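Local coordinates for glucose import ATP-binding protein GlcV (Sulfolobus solfataricus, PDB 1OXX) that hydrolyses ATP to power glucose uptake, as the ATP-binding subunit of the glucose ABC transporter GlcSTUV, at residues Asn27-Asn30 and Gly31-Phe34; Leu75-Pro79 and Glu80-Ile84. The protein carries 1 engineered substitution. One frame throughout, in Å; residues are numbered along the deposited sequence.

Overall arrangement
Both contacts are local and lie in the ABC-ATPase domain, one after the other along the chain, neither enclosing nor crossing the other. Contact 1 comes first: at 27-34 the chain leaves edge strand 18-28 of the N-terminal antiparallel sheet, reverses in a tight turn and enters strand 33-37 of the mixed sheet, the strand that runs on into the ATP-binding loop. Contact 2, at 75-84, makes a second crossing from the antiparallel to the mixed sheet, leaving strand 74-75 and reaching edge strand 84-88 through a short 3-10 turn. The two contacts are about 18 Å apart between centres and about 11 Å between nearest atoms, so they join the same two sheets at separate places.

Contact 1 of 2, residues Asn27-Asn30 and Gly31-Phe34; sequences NIEN and GERF
A type II beta turn from Glu-29 to Glu-32 joins strand 18-28 of the N-terminal antiparallel sheet to strand 33-37 of the mixed sheet, and Glu-32 closes it twice. Its backbone N donates to Glu-29 O at 3.0 Å, while its carboxylate reaches back to accept from Glu-29 N, with 3.0 Å between that N and Glu-32 OE1. The second bond is nearly straight, 166° at the hydrogen, and meets OE1 on the anti side, somewhat out of the carboxylate plane. With CG anti to the backbone N (chi1 -175°) and the chain extended beyond it, the carboxylate of Glu-32 is carried across to the facing arm of the turn. There OE1 also lies 3.6 Å from Ile-28 CA, and Ile-28 CG2 flanks it. The other oxygen, OE2, forms a salt bridge with Arg-210, which also bonds Asn-27 O; Glu-29 itself turns its carboxylate to Arg-3. Cutting Glu-32 back to an alanine is likely to leave Glu-29 N without this acceptor and Arg-210 without the carboxylate it pairs with here. Gly-31 sits at the third position with positive phi (80°), where a side chain would run into Asn-30 O. Farther from the turn, Ile-28 crosses Phe-34 at about a right angle: CG1 stands 4.1 Å above one face of the ring, offset toward its rim, and CD1 comes 4.0 Å from Phe-34 CD2. Both side chains are buried, and Phe-34 continues onto Leu-195 of strand 193-198. A polar closure beside an apolar pair completes this beta-turn connection between the two sheets of the ABC-ATPase domain, leading into strand 33-37, which runs on into the P-loop (Walker A), where Lys-44 is inferred to bind ATP.

Contact 2 of 2, residues Leu75-Pro79 and Glu80-Ile84; sequences LIVPP and EDRKI
Between Leu-75 and Ile-84 the backbone leaves strand 74-75, turns through a short 3-10 segment held by successive bonds from Asp-81 N to Pro-78 O and Arg-82 N to Pro-79 O, and heads for strand 84-88. Arg-82 then folds its side chain back over the preceding residues. Extended from CG to NE, it grips a single backbone oxygen side-on: Val-77 O takes Arg-82 NE at 2.8 Å and, less straight, Arg-82 NH2 at 3.1 Å. Val-77 O lies within 9° of the guanidinium plane. Leu-75 CD1 approaches the same group obliquely, 3.4 Å from Arg-82 NH2. Val-77 CG1, anti to its backbone N (chi1 176°), touches both Asp-81 CB and Arg-82 CG. On Pro-78, CB and CG rest against the carboxylate of Glu-80, whose chain bends at chi2 (-90°), and Asp-81 OD2 comes 3.6 Å from Pro-78 CG. A water bridges the turn to the strand that follows, donating to Pro-79 O and accepting from Ile-84 N. Elsewhere NH1 of Arg-82 bonds Ile-50 O and Ile-51 O, and Phe-64 makes a cation-pi contact with Arg-82. The buried guanidinium, whose edge meets the carbonyl of Val-77, thus finds the partners described here in backbone carbonyls and an aromatic ring; no acidic group in this contact pairs with it, and the paired bonds to Val-77 O fix how it is turned.

Contact 1 of 2, residues Asn27-Asn30 and Gly31-Phe34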
loop_
_atom_site.group_PDB
_atom_site.type_symbol
_atom_site.label_atom_id
_atom_site.label_comp_id
_atom_site.label_asym_id
_atom_site.label_seq_id
_atom_site.Cartn_x
_atom_site.Cartn_y
_atom_site.Cartn_z
ATOM N N ASN A 27 15.509 -4.922 7.100
ATOM C CA ASN A 27 15.679 -6.299 7.540
ATOM C C ASN A 27 14.282 -6.862 7.758
ATOM O O ASN A 27 13.594 -6.487 8.724
ATOM C CB ASN A 27 16.482 -6.407 8.841
ATOM C CG ASN A 27 17.862 -5.783 8.747
ATOM O OD1 ASN A 27 18.536 -5.878 7.718
ATOM N ND2 ASN A 27 18.320 -5.186 9.855
ATOM N N ILE A 28 13.815 -7.708 6.840
ATOM C CA ILE A 28 12.485 -8.325 6.919
ATOM C C ILE A 28 12.628 -9.685 7.567
ATOM O O ILE A 28 13.423 -10.505 7.127
ATOM C CB ILE A 28 11.882 -8.464 5.502
ATOM C CG1 ILE A 28 11.749 -7.083 4.863
ATOM C CG2 ILE A 28 10.529 -9.140 5.555
ATOM C CD1 ILE A 28 11.302 -7.109 3.412
ATOM N N GLU A 29 11.867 -9.915 8.629
ATOM C CA GLU A 29 11.999 -11.139 9.398
ATOM C C GLU A 29 11.239 -12.305 8.793
ATOM O O GLU A 29 10.338 -12.142 7.976
ATOM C CB GLU A 29 11.515 -10.890 10.829
ATOM C CG GLU A 29 12.373 -9.878 11.582
ATOM C CD GLU A 29 13.838 -10.281 11.690
ATOM O OE1 GLU A 29 14.132 -11.487 11.785
ATOM O OE2 GLU A 29 14.712 -9.381 11.671
ATOM N N ASN A 30 11.664 -13.501 9.184
ATOM C CA ASN A 30 11.039 -14.724 8.747
ATOM C C ASN A 30 9.557 -14.708 9.085
ATOM O O ASN A 30 9.169 -14.526 10.246
ATOM C CB ASN A 30 11.750 -15.894 9.455
ATOM C CG ASN A 30 11.196 -17.247 9.080
ATOM O OD1 ASN A 30 11.954 -18.162 8.756
ATOM N ND2 ASN A 30 9.881 -17.397 9.150
ATOM N N GLY A 31 8.725 -14.884 8.061
ATOM C CA GLY A 31 7.289 -14.968 8.231
ATOM C C GLY A 31 6.591 -13.628 8.379
ATOM O O GLY A 31 5.377 -13.574 8.615
ATOM N N GLU A 32 7.349 -12.551 8.250
ATOM C CA GLU A 32 6.775 -11.220 8.390
ATOM C C GLU A 32 5.953 -10.822 7.165
ATOM O O GLU A 32 6.259 -11.222 6.057
ATOM C CB GLU A 32 7.880 -10.192 8.663
ATOM C CG GLU A 32 7.351 -8.784 8.945
ATOM C CD GLU A 32 8.423 -7.810 9.407
ATOM O OE1 GLU A 32 9.595 -7.977 9.038
ATOM O OE2 GLU A 32 8.085 -6.855 10.153
ATOM N N ARG A 33 4.881 -10.060 7.401
ATOM C CA ARG A 33 4.062 -9.467 6.363
ATOM C C ARG A 33 4.499 -8.009 6.263
ATOM O O ARG A 33 4.189 -7.190 7.141
ATOM C CB ARG A 33 2.578 -9.580 6.721
ATOM C CG ARG A 33 2.088 -11.021 6.837
ATOM C CD ARG A 33 0.634 -11.160 7.273
ATOM N NE ARG A 33 0.117 -9.951 7.910
ATOM C CZ ARG A 33 -1.143 -9.792 8.300
ATOM N NH1 ARG A 33 -2.022 -10.774 8.139
ATOM N NH2 ARG A 33 -1.528 -8.652 8.857
ATOM N N PHE A 34 5.277 -7.720 5.231
ATOM C CA PHE A 34 5.849 -6.410 5.009
ATOM C C PHE A 34 5.260 -5.756 3.780
ATOM O O PHE A 34 5.090 -6.388 2.748
ATOM C CB PHE A 34 7.365 -6.505 4.858
ATOM C CG PHE A 34 8.073 -5.204 5.023
ATOM C CD1 PHE A 34 8.480 -4.782 6.274
ATOM C CD2 PHE A 34 8.348 -4.399 3.944
ATOM C CE1 PHE A 34 9.123 -3.597 6.432
ATOM C CE2 PHE A 34 8.992 -3.188 4.108
ATOM C CZ PHE A 34 9.380 -2.798 5.356
#

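Contact 2 of 2, residues Leu75-Pro79 and Glu80-Ile84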
loop_
_atom_site.group_PDB
_atom_site.type_symbol
_atom_site.label_atom_id
_atom_site.label_comp_id
_atom_site.label_asym_id
_atom_site.label_seq_id
_atom_site.Cartn_x
_atom_site.Cartn_y
_atom_site.Cartn_z
ATOM N N LEU A 75 23.828 -10.743 -10.545
ATOM C CA LEU A 75 22.798 -11.666 -10.091
ATOM C C LEU A 75 23.543 -12.910 -9.646
ATOM O O LEU A 75 24.286 -13.496 -10.437
ATOM C CB LEU A 75 21.829 -11.983 -11.218
ATOM C CG LEU A 75 20.662 -12.911 -10.874
ATOM C CD1 LEU A 75 19.757 -12.286 -9.810
ATOM C CD2 LEU A 75 19.873 -13.262 -12.126
ATOM N N ILE A 76 23.380 -13.305 -8.391
ATOM C CA ILE A 76 24.125 -14.448 -7.860
ATOM C C ILE A 76 23.272 -15.699 -7.763
ATOM O O ILE A 76 23.740 -16.797 -8.095
ATOM C CB ILE A 76 24.750 -14.082 -6.526
ATOM C CG1 ILE A 76 25.771 -12.960 -6.743
ATOM C CG2 ILE A 76 25.445 -15.282 -5.895
ATOM C CD1 ILE A 76 26.280 -12.340 -5.484
ATOM N N VAL A 77 22.040 -15.528 -7.288
ATOM C CA VAL A 77 21.045 -16.588 -7.240
ATOM C C VAL A 77 19.848 -16.110 -8.067
ATOM O O VAL A 77 19.210 -15.120 -7.725
ATOM C CB VAL A 77 20.573 -16.851 -5.797
ATOM C CG1 VAL A 77 19.462 -17.884 -5.782
ATOM C CG2 VAL A 77 21.746 -17.242 -4.898
ATOM N N PRO A 78 19.547 -16.777 -9.169
ATOM C CA PRO A 78 18.443 -16.375 -10.048
ATOM C C PRO A 78 17.060 -16.653 -9.452
ATOM O O PRO A 78 16.975 -17.404 -8.474
ATOM C CB PRO A 78 18.694 -17.241 -11.278
ATOM C CG PRO A 78 19.206 -18.479 -10.667
ATOM C CD PRO A 78 20.229 -17.980 -9.683
ATOM N N PRO A 79 15.994 -16.065 -10.001
ATOM C CA PRO A 79 14.660 -16.206 -9.400
ATOM C C PRO A 79 14.221 -17.648 -9.132
ATOM O O PRO A 79 13.673 -17.927 -8.068
ATOM C CB PRO A 79 13.722 -15.556 -10.432
ATOM C CG PRO A 79 14.575 -14.739 -11.311
ATOM C CD PRO A 79 15.974 -15.236 -11.214
ATOM N N GLU A 80 14.468 -18.541 -10.079
ATOM C CA GLU A 80 13.988 -19.916 -9.951
ATOM C C GLU A 80 14.628 -20.677 -8.790
ATOM O O GLU A 80 14.144 -21.752 -8.403
ATOM C CB GLU A 80 14.178 -20.678 -11.265
ATOM C CG GLU A 80 15.619 -20.889 -11.675
ATOM C CD GLU A 80 16.158 -19.762 -12.533
ATOM O OE1 GLU A 80 15.592 -18.644 -12.489
ATOM O OE2 GLU A 80 17.158 -19.994 -13.249
ATOM N N ASP A 81 15.698 -20.130 -8.227
ATOM C CA ASP A 81 16.369 -20.777 -7.108
ATOM C C ASP A 81 16.135 -20.072 -5.768
ATOM O O ASP A 81 16.758 -20.446 -4.776
ATOM C CB ASP A 81 17.866 -20.858 -7.364
ATOM C CG ASP A 81 18.221 -21.763 -8.529
ATOM O OD1 ASP A 81 17.373 -22.580 -8.943
ATOM O OD2 ASP A 81 19.338 -21.720 -9.086
ATOM N N ARG A 82 15.260 -19.059 -5.737
ATOM C CA ARG A 82 15.006 -18.284 -4.517
ATOM C C ARG A 82 13.776 -18.644 -3.652
ATOM O O ARG A 82 13.495 -17.991 -2.641
ATOM C CB ARG A 82 14.876 -16.823 -4.896
ATOM C CG ARG A 82 16.162 -16.171 -5.319
ATOM C CD ARG A 82 15.988 -14.700 -5.484
ATOM N NE ARG A 82 17.162 -14.072 -6.076
ATOM C CZ ARG A 82 17.344 -12.760 -6.136
ATOM N NH1 ARG A 82 16.451 -11.911 -5.626
ATOM N NH2 ARG A 82 18.436 -12.296 -6.713
ATOM N N LYS A 83 13.053 -19.670 -4.048
ATOM C CA LYS A 83 11.849 -20.117 -3.349
ATOM C C LYS A 83 10.805 -19.010 -3.200
ATOM O O LYS A 83 10.274 -18.770 -2.120
ATOM C CB LYS A 83 12.168 -20.787 -2.013
ATOM C CG LYS A 83 13.055 -22.028 -2.165
ATOM C CD LYS A 83 12.758 -23.083 -1.113
ATOM C CE LYS A 83 11.677 -24.044 -1.590
ATOM N NZ LYS A 83 11.764 -25.366 -0.910
ATOM N N ILE A 84 10.523 -18.374 -4.322
ATOM C CA ILE A 84 9.587 -17.264 -4.408
ATOM C C ILE A 84 8.353 -17.622 -5.216
ATOM O O ILE A 84 8.430 -18.416 -6.169
ATOM C CB ILE A 84 10.246 -16.054 -5.052
ATOM C CG1 ILE A 84 11.432 -15.601 -4.216
ATOM C CG2 ILE A 84 9.265 -14.908 -5.171
ATOM C CD1 ILE A 84 12.209 -14.462 -4.843
HETATM O O HOH W 1 11.718 -19.494 -6.864
#